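Local coordinates for protein pyruvate kinase (Cryptosporidium parvum, PDB 6P0Y) that probably catalyses the last step of glycolysis, moving the phosphate of phosphoenolpyruvate to ADP to give pyruvate and ATP, with magnesium and potassium ions, at residues L75-G80 / I106-K111; K111-R116 / L210-D215; I290-G295 / V308-M313; I431-N436 / N475-S480; S447-A452 / G468-V473. One frame throughout, in Å; residues are numbered along the deposited sequence.

Contact 1: L75-G80 / I106-K111; sequences LNFSHG and IMLDTK. With K (potassium ion), chain E; ADP (adenosine-5'-diphosphate), chain C.
Asn-76 and Asp-109 pair on neighbouring parallel strands and bind the same potassium ion. The backbones set the register. Leu-75 N donates to Met-107 O at 2.8 Å, almost straight. Asp-109 N donates to Leu-75 O, and Phe-77 N to Asp-109 O. Asp-109 CB lies 3.7 Å from Leu-75 O. CG stands anti to the backbone N (chi1 -166°), which carries the carboxylate to the ion. Asp-109 OD1 meets potassium at 2.9 Å. OD2 is held by salt bridges to Arg-74 and Lys-270. Ser-78 OG and Thr-110 O also bind the ion. The Asn-76 amide has three partners: OD1 binds the ion and accepts from Ser-78 N in an Asx turn, and ND2 donates to ADP O1A at 3.0 Å. Leu-108 lies on the other sheet face from Asp-109. Leu-108 CD1 sits over a face of the Phe-77 ring, 3.8 Å from the centroid, a CH-pi contact. This is a beta-alpha-beta unit at the C-terminal strand ends of the TIM barrel, where pyruvate kinase binds nucleotide and potassium.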
# COMPACT_ATOMS: atom_id res chain seq x y z
N LEU A 75 29.94 -7.11 32.53
CA LEU A 75 30.50 -7.86 33.69
C LEU A 75 29.56 -9.03 33.98
O LEU A 75 28.46 -8.81 34.52
CB LEU A 75 30.64 -6.92 34.88
CG LEU A 75 31.38 -5.61 34.59
CD1 LEU A 75 31.34 -4.67 35.79
CD2 LEU A 75 32.82 -5.90 34.18
N ASN A 76 29.97 -10.23 33.57
CA ASN A 76 29.25 -11.50 33.83
C ASN A 76 29.59 -11.94 35.26
O ASN A 76 30.70 -12.47 35.46
CB ASN A 76 29.59 -12.55 32.77
CG ASN A 76 28.76 -13.80 32.89
OD1 ASN A 76 27.93 -13.92 33.78
ND2 ASN A 76 28.98 -14.75 31.98
N PHE A 77 28.67 -11.73 36.20
CA PHE A 77 28.85 -12.00 37.65
C PHE A 77 28.67 -13.50 37.96
O PHE A 77 28.66 -13.87 39.14
CB PHE A 77 27.93 -11.11 38.49
CG PHE A 77 28.54 -9.80 38.91
CD1 PHE A 77 29.26 -9.03 38.01
CD2 PHE A 77 28.40 -9.34 40.21
CE1 PHE A 77 29.82 -7.82 38.40
CE2 PHE A 77 28.96 -8.13 40.59
CZ PHE A 77 29.67 -7.38 39.69
N SER A 78 28.55 -14.33 36.92
CA SER A 78 28.73 -15.80 36.99
C SER A 78 30.21 -16.12 37.16
O SER A 78 30.53 -17.24 37.60
CB SER A 78 28.16 -16.48 35.77
OG SER A 78 26.78 -16.17 35.62
N HIS A 79 31.08 -15.17 36.80
CA HIS A 79 32.56 -15.29 36.85
C HIS A 79 33.14 -14.15 37.69
O HIS A 79 32.38 -13.22 38.03
CB HIS A 79 33.14 -15.28 35.43
CG HIS A 79 32.59 -16.36 34.56
ND1 HIS A 79 33.02 -17.67 34.66
CD2 HIS A 79 31.65 -16.34 33.59
CE1 HIS A 79 32.37 -18.41 33.78
NE2 HIS A 79 31.52 -17.61 33.11
N GLY A 80 34.44 -14.23 38.00
CA GLY A 80 35.17 -13.23 38.81
C GLY A 80 34.80 -13.32 40.28
O GLY A 80 33.92 -14.13 40.62
N ILE A 106 28.02 0.41 31.05
CA ILE A 106 28.50 -0.71 31.91
C ILE A 106 27.28 -1.52 32.36
O ILE A 106 26.36 -0.94 32.97
CB ILE A 106 29.33 -0.19 33.09
CG1 ILE A 106 30.34 0.88 32.64
CG2 ILE A 106 30.01 -1.36 33.80
CD1 ILE A 106 31.35 1.28 33.68
N MET A 107 27.31 -2.82 32.05
CA MET A 107 26.19 -3.78 32.24
C MET A 107 26.62 -4.84 33.25
O MET A 107 27.70 -5.44 33.05
CB MET A 107 25.85 -4.43 30.89
CG MET A 107 24.99 -5.68 30.99
SD MET A 107 24.64 -6.37 29.36
CE MET A 107 23.29 -5.31 28.84
N LEU A 108 25.82 -5.03 34.31
CA LEU A 108 25.97 -6.17 35.27
C LEU A 108 25.03 -7.29 34.82
O LEU A 108 23.80 -7.09 34.87
CB LEU A 108 25.65 -5.72 36.70
CG LEU A 108 25.96 -6.75 37.78
CD1 LEU A 108 26.31 -6.09 39.11
CD2 LEU A 108 24.81 -7.73 37.97
N ASP A 109 25.60 -8.43 34.41
CA ASP A 109 24.85 -9.64 34.01
C ASP A 109 24.78 -10.58 35.22
O ASP A 109 25.83 -11.11 35.62
CB ASP A 109 25.50 -10.27 32.77
CG ASP A 109 24.65 -11.32 32.08
OD1 ASP A 109 24.12 -12.20 32.78
OD2 ASP A 109 24.55 -11.27 30.84
N THR A 110 23.58 -10.75 35.79
CA THR A 110 23.32 -11.47 37.07
C THR A 110 23.62 -12.96 36.91
O THR A 110 23.41 -13.49 35.81
CB THR A 110 21.88 -11.27 37.55
OG1 THR A 110 21.01 -11.84 36.57
CG2 THR A 110 21.52 -9.82 37.79
N LYS A 111 24.11 -13.61 37.98
CA LYS A 111 24.32 -15.08 38.04
C LYS A 111 22.97 -15.76 37.90
O LYS A 111 22.81 -16.59 36.98
CB LYS A 111 25.02 -15.48 39.34
CG LYS A 111 25.42 -16.94 39.43
CD LYS A 111 26.41 -17.21 40.56
CE LYS A 111 26.87 -18.66 40.63
NZ LYS A 111 26.52 -19.29 41.92
K K E . 25.21 -14.61 33.97
PB ADP C . 29.50 -18.06 30.09
O1B ADP C . 29.75 -18.62 31.48
O2B ADP C . 30.44 -18.80 29.12
O3B ADP C . 28.07 -18.12 29.65
PA ADP C . 30.33 -15.52 29.00
O1A ADP C . 30.80 -14.26 29.69
O2A ADP C . 29.21 -15.40 28.05
O3A ADP C . 29.98 -16.55 30.16
O5' ADP C . 31.59 -16.28 28.34
C5' ADP C . 32.94 -15.80 28.16
C4' ADP C . 33.92 -16.69 28.89
O4' ADP C . 35.06 -15.90 29.30
C3' ADP C . 33.41 -17.37 30.16
O3' ADP C . 32.93 -18.68 29.88
C2' ADP C . 34.66 -17.44 31.04
O2' ADP C . 35.45 -18.58 30.74
C1' ADP C . 35.38 -16.14 30.66
N9 ADP C . 34.99 -14.97 31.44
C8 ADP C . 33.94 -14.12 31.20
N7 ADP C . 33.83 -13.15 32.09
C5 ADP C . 34.87 -13.39 32.97
C6 ADP C . 35.30 -12.72 34.14
N6 ADP C . 34.73 -11.62 34.62
N1 ADP C . 36.36 -13.23 34.80
C2 ADP C . 36.96 -14.33 34.31
N3 ADP C . 36.65 -15.03 33.22
C4 ADP C . 35.60 -14.51 32.59

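Contact 2: K111-R116 / L210-D215; sequences KGPEIR and LPIIGD. With ADP (adenosine-5'-diphosphate), chain C.
Gly-112 meets Ile-212 through the backbone: its CA lies 3.6 Å from Ile-212 O. Pro-113 follows and carries most of the contact. Its ring is wedged against the 210-212 backbone. CB lies 3.5 Å from Leu-210 CB and also touches Pro-211 O. CD packs on Ile-212 O at 3.6 Å. CG reaches Ile-212 CD1 at 4.1 Å, the two side chains passing at a slant. No hydrogen bond joins the two segments. Glu-114 adds its backbone O, 4.0 Å from Leu-210 CD1. Its side chain turns away toward the active site, where OE1 is hydrogen-bonded to Ser-78 OG. The Ile-115 backbone hydrogen-bonds Met-201 of strand 200-202. Arg-116 grips the Glu-114 carboxylate side-on in a salt bridge. Arg-116 NE donates to Glu-114 OE2 at 2.9 Å, in the guanidinium plane, and NH2 donates to OE1. NH1 and NH2 both donate to ADP O1B, consistent with Glu-114 orienting an arginine that binds the ADP phosphate. The 93 residues between the segments contain no helix and include the lid (B) domain, so the contact sits at its root. Asp-217 of helix 215-226 accepts from Gly-112 N and Gly-214 N, tying both segments. Ile-212 and Ile-213 pack on helix 241-253.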
# COMPACT_ATOMS: atom_id res chain seq x y z
N LYS A 111 24.11 -13.61 37.98
CA LYS A 111 24.32 -15.08 38.04
C LYS A 111 22.97 -15.76 37.90
O LYS A 111 22.81 -16.59 36.98
CB LYS A 111 25.02 -15.48 39.34
CG LYS A 111 25.42 -16.94 39.43
CD LYS A 111 26.41 -17.21 40.56
CE LYS A 111 26.87 -18.66 40.63
NZ LYS A 111 26.52 -19.29 41.92
N GLY A 112 22.03 -15.41 38.77
CA GLY A 112 20.65 -15.93 38.78
C GLY A 112 20.61 -17.43 39.06
O GLY A 112 21.56 -17.99 39.61
N PRO A 113 19.53 -18.13 38.65
CA PRO A 113 19.35 -19.54 38.97
C PRO A 113 20.10 -20.51 38.04
O PRO A 113 19.57 -21.56 37.75
CB PRO A 113 17.83 -19.70 38.82
CG PRO A 113 17.49 -18.76 37.69
CD PRO A 113 18.40 -17.57 37.89
N GLU A 114 21.32 -20.16 37.62
CA GLU A 114 22.14 -20.99 36.70
C GLU A 114 22.65 -22.24 37.43
O GLU A 114 22.65 -22.24 38.68
CB GLU A 114 23.31 -20.18 36.14
CG GLU A 114 24.38 -19.86 37.18
CD GLU A 114 25.65 -19.28 36.59
OE1 GLU A 114 25.55 -18.61 35.54
OE2 GLU A 114 26.73 -19.51 37.17
N ILE A 115 23.06 -23.25 36.66
CA ILE A 115 23.76 -24.48 37.13
C ILE A 115 25.08 -24.59 36.36
O ILE A 115 25.06 -24.42 35.12
CB ILE A 115 22.86 -25.72 36.94
CG1 ILE A 115 21.52 -25.55 37.67
CG2 ILE A 115 23.57 -26.99 37.37
CD1 ILE A 115 20.43 -26.47 37.18
N ARG A 116 26.18 -24.88 37.07
CA ARG A 116 27.57 -24.86 36.53
C ARG A 116 28.24 -26.22 36.74
O ARG A 116 28.01 -26.83 37.80
CB ARG A 116 28.40 -23.79 37.25
CG ARG A 116 28.06 -22.37 36.84
CD ARG A 116 28.78 -21.96 35.57
NE ARG A 116 28.29 -20.68 35.08
CZ ARG A 116 28.60 -20.14 33.91
NH1 ARG A 116 29.42 -20.76 33.08
NH2 ARG A 116 28.09 -18.98 33.57
N LEU A 210 15.27 -22.75 40.98
CA LEU A 210 15.92 -21.81 41.94
C LEU A 210 15.23 -20.45 41.80
O LEU A 210 14.46 -20.26 40.86
CB LEU A 210 17.41 -21.74 41.61
CG LEU A 210 18.22 -23.01 41.88
CD1 LEU A 210 19.58 -22.95 41.21
CD2 LEU A 210 18.36 -23.27 43.37
N PRO A 211 15.47 -19.47 42.70
CA PRO A 211 14.89 -18.13 42.54
C PRO A 211 15.57 -17.33 41.42
O PRO A 211 16.77 -17.46 41.26
CB PRO A 211 15.13 -17.46 43.90
CG PRO A 211 16.37 -18.17 44.44
CD PRO A 211 16.28 -19.59 43.92
N ILE A 212 14.79 -16.53 40.67
CA ILE A 212 15.27 -15.70 39.53
C ILE A 212 16.26 -14.67 40.08
O ILE A 212 17.37 -14.55 39.52
CB ILE A 212 14.10 -15.04 38.78
CG1 ILE A 212 13.04 -16.06 38.34
CG2 ILE A 212 14.60 -14.20 37.60
CD1 ILE A 212 13.61 -17.29 37.65
N ILE A 213 15.86 -13.98 41.15
CA ILE A 213 16.69 -13.00 41.91
C ILE A 213 16.90 -13.56 43.33
O ILE A 213 15.98 -13.40 44.17
CB ILE A 213 16.04 -11.60 41.91
CG1 ILE A 213 15.89 -11.06 40.48
CG2 ILE A 213 16.80 -10.63 42.80
CD1 ILE A 213 15.06 -9.79 40.38
N GLY A 214 18.04 -14.20 43.56
CA GLY A 214 18.42 -14.80 44.86
C GLY A 214 19.07 -13.77 45.78
O GLY A 214 19.00 -12.56 45.46
N ASP A 215 19.66 -14.23 46.88
CA ASP A 215 20.38 -13.38 47.87
C ASP A 215 21.57 -12.71 47.18
O ASP A 215 21.70 -11.48 47.32
CB ASP A 215 20.82 -14.19 49.09
CG ASP A 215 19.71 -14.53 50.07
OD1 ASP A 215 18.60 -13.98 49.93
OD2 ASP A 215 19.97 -15.35 50.98
PB ADP C . 29.50 -18.06 30.09
O1B ADP C . 29.75 -18.62 31.48
O2B ADP C . 30.44 -18.80 29.12
O3B ADP C . 28.07 -18.12 29.65
PA ADP C . 30.33 -15.52 29.00
O1A ADP C . 30.80 -14.26 29.69
O2A ADP C . 29.21 -15.40 28.05
O3A ADP C . 29.98 -16.55 30.16
O5' ADP C . 31.59 -16.28 28.34
C5' ADP C . 32.94 -15.80 28.16
C4' ADP C . 33.92 -16.69 28.89
O4' ADP C . 35.06 -15.90 29.30
C3' ADP C . 33.41 -17.37 30.16
O3' ADP C . 32.93 -18.68 29.88
C2' ADP C . 34.66 -17.44 31.04
O2' ADP C . 35.45 -18.58 30.74
C1' ADP C . 35.38 -16.14 30.66
N9 ADP C . 34.99 -14.97 31.44
C8 ADP C . 33.94 -14.12 31.20
N7 ADP C . 33.83 -13.15 32.09
C5 ADP C . 34.87 -13.39 32.97
C6 ADP C . 35.30 -12.72 34.14
N6 ADP C . 34.73 -11.62 34.62
N1 ADP C . 36.36 -13.23 34.80
C2 ADP C . 36.96 -14.33 34.31
N3 ADP C . 36.65 -15.03 33.22
C4 ADP C . 35.60 -14.51 32.59

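Contact 3: I290-G295 / V308-M313; sequences IMVARG and VAQKCM
Val-292, at the end of a barrel strand, points its two methyls at Gln-310 and Met-313 of the helix that follows. CG2 lies 3.8 Å from Gln-310 CG and just as close to NE2. The two side chains lie alongside, running opposite ways. CG1 meets the thioether of Met-313, with CE at 3.9 Å and SD at 4.0 Å. The Met-313 chain bends at its last torsion (chi3 -81°), which lays CE against the valine. Gln-310 leaves the helix with CG anti to its backbone N (chi1 -163°) and bends at chi2. Gln-310 OE1 lies 3.5 Å from Arg-294 N, in the turn after the strand, and is not hydrogen-bonded to it. Arg-294 N and Gln-310 NE2 are instead bonded further out. Thr-328 OG1 pairs with Arg-294 N and takes a weak bond from Gln-310 NE2. The Arg-294 side chain forms a salt bridge with Asp-347. Ile-271 and Phe-280 pack on Met-313. On another side of the helix, Cys-312 forms a disulfide with Cys-26 of the second subunit, so one helix serves both barrel and subunit interface. Strand and helix are joined here by van der Waals packing, and Thr-328 OG1 bridges the two, weakly on the Gln-310 side.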
# COMPACT_ATOMS: atom_id res chain seq x y z
N ILE A 290 15.53 -6.09 25.90
CA ILE A 290 15.45 -7.58 25.85
C ILE A 290 16.78 -8.11 25.30
O ILE A 290 17.34 -7.48 24.39
CB ILE A 290 14.26 -8.03 24.99
CG1 ILE A 290 12.92 -7.72 25.66
CG2 ILE A 290 14.38 -9.50 24.62
CD1 ILE A 290 12.68 -8.45 26.97
N MET A 291 17.23 -9.25 25.83
CA MET A 291 18.47 -9.95 25.44
C MET A 291 18.11 -11.41 25.10
O MET A 291 17.50 -12.07 25.96
CB MET A 291 19.47 -9.91 26.59
CG MET A 291 20.92 -10.17 26.19
SD MET A 291 22.11 -9.79 27.51
CE MET A 291 21.63 -8.12 27.96
N VAL A 292 18.45 -11.88 23.90
CA VAL A 292 18.18 -13.28 23.47
C VAL A 292 19.46 -13.89 22.91
O VAL A 292 20.14 -13.21 22.12
CB VAL A 292 17.02 -13.37 22.45
CG1 VAL A 292 15.70 -12.94 23.07
CG2 VAL A 292 17.31 -12.56 21.19
N ALA A 293 19.77 -15.13 23.31
CA ALA A 293 20.88 -15.95 22.79
C ALA A 293 20.33 -17.28 22.27
O ALA A 293 19.54 -17.93 23.01
CB ALA A 293 21.91 -16.16 23.87
N ARG A 294 20.73 -17.66 21.06
CA ARG A 294 20.38 -18.96 20.41
C ARG A 294 20.83 -20.11 21.32
O ARG A 294 20.06 -21.08 21.46
CB ARG A 294 21.05 -19.04 19.04
CG ARG A 294 20.67 -20.28 18.23
CD ARG A 294 21.05 -20.10 16.77
NE ARG A 294 22.49 -19.95 16.60
CZ ARG A 294 23.08 -19.06 15.80
NH1 ARG A 294 22.36 -18.22 15.07
NH2 ARG A 294 24.40 -19.02 15.73
N GLY A 295 22.01 -19.98 21.93
CA GLY A 295 22.64 -20.99 22.80
C GLY A 295 21.80 -21.31 24.03
O GLY A 295 21.86 -22.47 24.48
N VAL A 308 12.73 -19.15 14.78
CA VAL A 308 11.29 -18.72 14.77
C VAL A 308 11.06 -17.81 15.98
O VAL A 308 10.54 -16.70 15.79
CB VAL A 308 10.32 -19.92 14.80
CG1 VAL A 308 8.86 -19.47 14.78
CG2 VAL A 308 10.58 -20.90 13.66
N ALA A 309 11.44 -18.27 17.17
CA ALA A 309 11.29 -17.55 18.46
C ALA A 309 12.12 -16.26 18.43
O ALA A 309 11.57 -15.20 18.76
CB ALA A 309 11.69 -18.45 19.60
N GLN A 310 13.39 -16.36 18.03
CA GLN A 310 14.37 -15.23 18.06
C GLN A 310 13.91 -14.12 17.11
O GLN A 310 13.92 -12.96 17.52
CB GLN A 310 15.77 -15.72 17.70
CG GLN A 310 16.87 -14.74 18.11
CD GLN A 310 18.14 -15.42 18.59
OE1 GLN A 310 18.16 -16.61 18.89
NE2 GLN A 310 19.21 -14.64 18.67
N LYS A 311 13.50 -14.48 15.88
CA LYS A 311 13.05 -13.51 14.84
C LYS A 311 11.77 -12.81 15.32
O LYS A 311 11.66 -11.60 15.10
CB LYS A 311 12.84 -14.20 13.49
CG LYS A 311 14.11 -14.53 12.73
CD LYS A 311 13.89 -15.46 11.55
CE LYS A 311 15.16 -15.82 10.83
NZ LYS A 311 15.65 -14.70 9.99
N CYS A 312 10.86 -13.56 15.95
CA CYS A 312 9.54 -13.04 16.42
C CYS A 312 9.76 -12.06 17.58
O CYS A 312 9.18 -10.97 17.53
CB CYS A 312 8.62 -14.16 16.88
SG CYS A 312 7.12 -13.55 17.70
N MET A 313 10.57 -12.44 18.57
CA MET A 313 10.87 -11.61 19.76
C MET A 313 11.54 -10.30 19.32
O MET A 313 11.17 -9.24 19.86
CB MET A 313 11.74 -12.37 20.77
CG MET A 313 10.95 -13.40 21.56
SD MET A 313 11.88 -14.12 22.93
CE MET A 313 12.86 -15.35 22.07

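Contact 4: I431-N436 / N475-S480; sequences ITETGN and NSIHHS
Ile-431 and Ile-477 form the apolar centre of this contact. Their side chains lie antiparallel, flank against flank. Ile-431 CG2 lies 3.7 Å from Ile-477 CB, with Ile-477 CD1 a little further off. Ile-477 CG1 stands between the backbone N and the carbonyl carbon (chi1 55°). From there CD1 extends to the 431-436 loop, where it meets Glu-433 CG at 3.6 Å and Thr-432 O at 4.1 Å. Glu-433 thus contributes its aliphatic part. Ile-431 CD1 reaches the other way, to the start of helix 480-493, and lies 3.9 Å from Ser-480 O. Val-483 and Ile-484 of that helix also pack on Ile-431.

No hydrogen bond joins the two segments; several within each shape the loop. Thr-432 OG1 accepts from Thr-434 N in an ST turn and from Gly-435 N at 2.7 Å in an ST motif. Thr-434 OG1 accepts from Asn-436 N, a second ST turn. Thr-432 O is hydrogen-bonded to Thr-454 OG1. In segment 475-480, Ser-476 OG accepts from His-478 N at 3.2 Å, again an ST turn. Gly-435 and His-479 take the N-cap positions of the helices that follow. Both are strand-to-helix loops at the C-terminal ends of parallel strands in the alpha/beta C-terminal domain. In some relatives, such as those activated by fructose 1,6-bisphosphate, the loop corresponding to 431-436 binds an effector phosphate.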
# COMPACT_ATOMS: atom_id res chain seq x y z
N ILE A 431 19.23 17.39 21.46
CA ILE A 431 19.64 17.93 22.79
C ILE A 431 18.58 17.50 23.80
O ILE A 431 17.41 17.87 23.61
CB ILE A 431 19.82 19.46 22.76
CG1 ILE A 431 20.67 19.92 21.58
CG2 ILE A 431 20.38 19.95 24.09
CD1 ILE A 431 20.73 21.41 21.41
N THR A 432 18.98 16.74 24.83
CA THR A 432 18.06 16.04 25.76
C THR A 432 18.65 16.01 27.17
O THR A 432 19.89 15.92 27.29
CB THR A 432 17.75 14.64 25.23
OG1 THR A 432 16.81 14.00 26.10
CG2 THR A 432 18.99 13.77 25.11
N GLU A 433 17.79 16.11 28.19
CA GLU A 433 18.13 15.93 29.63
C GLU A 433 17.80 14.50 30.07
O GLU A 433 18.28 14.11 31.15
CB GLU A 433 17.35 16.92 30.50
CG GLU A 433 17.79 18.37 30.34
CD GLU A 433 16.87 19.40 30.97
OE1 GLU A 433 17.39 20.34 31.62
OE2 GLU A 433 15.64 19.28 30.81
N THR A 434 17.01 13.76 29.29
CA THR A 434 16.45 12.43 29.65
C THR A 434 16.91 11.34 28.67
O THR A 434 17.09 10.20 29.13
CB THR A 434 14.91 12.49 29.69
OG1 THR A 434 14.45 12.93 28.41
CG2 THR A 434 14.39 13.40 30.78
N GLY A 435 17.06 11.66 27.39
CA GLY A 435 17.33 10.69 26.31
C GLY A 435 16.05 10.17 25.68
O GLY A 435 16.13 9.24 24.85
N ASN A 436 14.90 10.77 26.05
CA ASN A 436 13.54 10.36 25.62
C ASN A 436 13.44 10.43 24.09
O ASN A 436 13.07 9.41 23.48
CB ASN A 436 12.47 11.23 26.29
CG ASN A 436 11.04 10.84 25.94
OD1 ASN A 436 10.76 9.68 25.63
ND2 ASN A 436 10.13 11.80 25.99
N ASN A 475 29.08 20.10 29.58
CA ASN A 475 28.96 20.65 30.96
C ASN A 475 27.60 21.36 31.10
O ASN A 475 27.03 21.34 32.21
CB ASN A 475 30.12 21.59 31.29
CG ASN A 475 31.46 20.95 31.03
OD1 ASN A 475 32.08 21.19 29.99
ND2 ASN A 475 31.91 20.10 31.94
N SER A 476 27.11 21.95 30.00
CA SER A 476 25.80 22.64 29.90
C SER A 476 25.18 22.37 28.53
O SER A 476 25.94 22.06 27.59
CB SER A 476 25.96 24.12 30.15
OG SER A 476 24.73 24.81 29.99
N ILE A 477 23.86 22.48 28.42
CA ILE A 477 23.09 22.36 27.14
C ILE A 477 22.18 23.58 26.99
O ILE A 477 21.17 23.48 26.26
CB ILE A 477 22.29 21.04 27.10
CG1 ILE A 477 21.36 20.90 28.32
CG2 ILE A 477 23.23 19.85 26.97
CD1 ILE A 477 20.26 19.89 28.14
N HIS A 478 22.53 24.70 27.64
CA HIS A 478 21.67 25.90 27.82
C HIS A 478 21.63 26.72 26.52
O HIS A 478 20.54 27.22 26.19
CB HIS A 478 22.15 26.70 29.04
CG HIS A 478 21.29 27.86 29.42
ND1 HIS A 478 20.13 27.71 30.16
CD2 HIS A 478 21.43 29.18 29.19
CE1 HIS A 478 19.59 28.90 30.36
NE2 HIS A 478 20.37 29.82 29.78
N HIS A 479 22.77 26.86 25.83
CA HIS A 479 22.88 27.57 24.53
C HIS A 479 22.82 26.56 23.38
O HIS A 479 23.88 26.05 23.00
CB HIS A 479 24.13 28.46 24.55
CG HIS A 479 23.92 29.68 25.39
ND1 HIS A 479 23.04 30.68 25.02
CD2 HIS A 479 24.43 30.04 26.58
CE1 HIS A 479 23.04 31.62 25.94
NE2 HIS A 479 23.88 31.25 26.91
N SER A 480 21.61 26.33 22.86
CA SER A 480 21.28 25.33 21.82
C SER A 480 22.15 25.52 20.57
O SER A 480 22.66 24.52 20.04
CB SER A 480 19.81 25.39 21.46
OG SER A 480 19.01 25.04 22.58

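Contact 5: S447-A452 / G468-V473; sequences SQTIIA and GVKTYV
Ile-450 CG1 stands anti to its carbonyl carbon (chi1 -53°) and carries CD1 to within 4.2 Å of Val-469 CG2. In Val-469, CG2 likewise stands anti to the carbonyl carbon, beside the backbone N, and faces Ile-450 CD1. Val-469 CG1 turns to Ala-452 and touches its CB at 4.0 Å. The two strands belong to the beta-alpha-beta unit 449-454, 457-462, 469-473 of the C-terminal alpha/beta domain. They run parallel, with a 28° angle between them, and 469-473 is an outermost strand of the sheet within this chain. The backbone bonds alternate. Ile-450 N donates to Gly-468 O, and Lys-470 N to Ile-450 O. Ala-452 N then donates to Lys-470 O at 2.9 Å, and Tyr-472 N to Ala-452 O. The face with Ile-450, Ala-452 and Val-469 packs on helix 436-443. Thr-471 shares that face, and its OG1 is hydrogen-bonded to Thr-103. On the other face, Ile-451 packs on Ala-491 of helix 480-493, and its CG2 lies 4.2 Å from Tyr-472 CB. Lys-470 sets off from this same face. Its CG crosses Thr-449 CG2 at 3.8 Å.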
# COMPACT_ATOMS: atom_id res chain seq x y z
N SER A 447 18.48 5.93 8.71
CA SER A 447 19.78 5.60 8.07
C SER A 447 20.90 6.46 8.69
O SER A 447 22.06 6.01 8.69
CB SER A 447 19.72 5.79 6.58
OG SER A 447 19.70 7.17 6.24
N GLN A 448 20.55 7.65 9.20
CA GLN A 448 21.51 8.63 9.77
C GLN A 448 21.90 8.21 11.19
O GLN A 448 21.04 7.69 11.92
CB GLN A 448 20.91 10.03 9.79
CG GLN A 448 20.57 10.58 8.41
CD GLN A 448 19.23 10.14 7.88
OE1 GLN A 448 18.42 9.54 8.59
NE2 GLN A 448 18.97 10.46 6.62
N THR A 449 23.15 8.45 11.58
CA THR A 449 23.62 8.34 12.99
C THR A 449 22.86 9.39 13.81
O THR A 449 22.74 10.53 13.33
CB THR A 449 25.14 8.50 13.08
OG1 THR A 449 25.75 7.35 12.49
CG2 THR A 449 25.64 8.65 14.50
N ILE A 450 22.35 9.00 14.97
CA ILE A 450 21.73 9.91 15.98
C ILE A 450 22.84 10.32 16.96
O ILE A 450 23.55 9.42 17.45
CB ILE A 450 20.56 9.22 16.71
CG1 ILE A 450 19.54 8.63 15.73
CG2 ILE A 450 19.90 10.16 17.71
CD1 ILE A 450 18.75 7.47 16.30
N ILE A 451 22.99 11.63 17.23
CA ILE A 451 23.89 12.16 18.30
C ILE A 451 23.02 12.78 19.40
O ILE A 451 22.45 13.87 19.16
CB ILE A 451 24.94 13.15 17.76
CG1 ILE A 451 25.91 12.46 16.80
CG2 ILE A 451 25.67 13.81 18.91
CD1 ILE A 451 26.92 13.39 16.18
N ALA A 452 22.94 12.11 20.55
CA ALA A 452 22.25 12.58 21.77
C ALA A 452 23.19 13.48 22.58
O ALA A 452 24.08 12.95 23.27
CB ALA A 452 21.79 11.39 22.58
N GLY A 468 22.04 3.07 16.75
CA GLY A 468 22.44 4.27 15.97
C GLY A 468 22.70 5.50 16.83
O GLY A 468 22.99 6.55 16.24
N VAL A 469 22.62 5.38 18.15
CA VAL A 469 22.79 6.53 19.08
C VAL A 469 24.26 6.62 19.50
O VAL A 469 24.69 5.80 20.33
CB VAL A 469 21.86 6.43 20.31
CG1 VAL A 469 21.93 7.69 21.16
CG2 VAL A 469 20.42 6.14 19.91
N LYS A 470 24.99 7.58 18.93
CA LYS A 470 26.23 8.14 19.53
C LYS A 470 25.78 9.25 20.49
O LYS A 470 24.64 9.71 20.35
CB LYS A 470 27.19 8.66 18.46
CG LYS A 470 27.73 7.58 17.53
CD LYS A 470 29.19 7.77 17.15
CE LYS A 470 29.72 6.66 16.27
NZ LYS A 470 29.59 5.33 16.92
N THR A 471 26.65 9.63 21.42
CA THR A 471 26.33 10.61 22.50
C THR A 471 27.50 11.60 22.62
O THR A 471 28.64 11.17 22.44
CB THR A 471 26.06 9.90 23.83
OG1 THR A 471 27.30 9.42 24.35
CG2 THR A 471 25.09 8.75 23.70
N TYR A 472 27.19 12.86 22.93
CA TYR A 472 28.17 13.93 23.23
C TYR A 472 27.82 14.51 24.61
O TYR A 472 26.76 15.15 24.74
CB TYR A 472 28.16 14.98 22.11
CG TYR A 472 29.12 16.13 22.28
CD1 TYR A 472 30.33 15.97 22.96
CD2 TYR A 472 28.84 17.38 21.75
CE1 TYR A 472 31.22 17.02 23.10
CE2 TYR A 472 29.72 18.44 21.89
CZ TYR A 472 30.92 18.26 22.57
OH TYR A 472 31.78 19.31 22.71
N VAL A 473 28.69 14.28 25.60
CA VAL A 473 28.51 14.75 27.00
C VAL A 473 29.13 16.15 27.12
O VAL A 473 30.33 16.28 26.85
CB VAL A 473 29.11 13.77 28.02
CG1 VAL A 473 28.79 14.17 29.45
CG2 VAL A 473 28.66 12.34 27.77

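Overall arrangement
Contact 1 holds the ADP and potassium site, and contact 2 reaches it through Glu-114 and Arg-116. The two contacts share Lys-111 and their centres are about 12 Å apart. Contact 3 belongs to the same barrel, its centre about 20 Å from that of contact 1. The two touch through the side chains of Met-107 and Met-291. In contact 3, the Ala-293 side chain is about 8 Å from ADP. Contacts 4 and 5 lie in the C-terminal alpha/beta domain, their centres about 13 Å apart. Contact 5 falls within the chain stretch between the segments of contact 4. Neither touches the barrel contacts; nearest atoms of contacts 1 and 5 are about 11 Å apart.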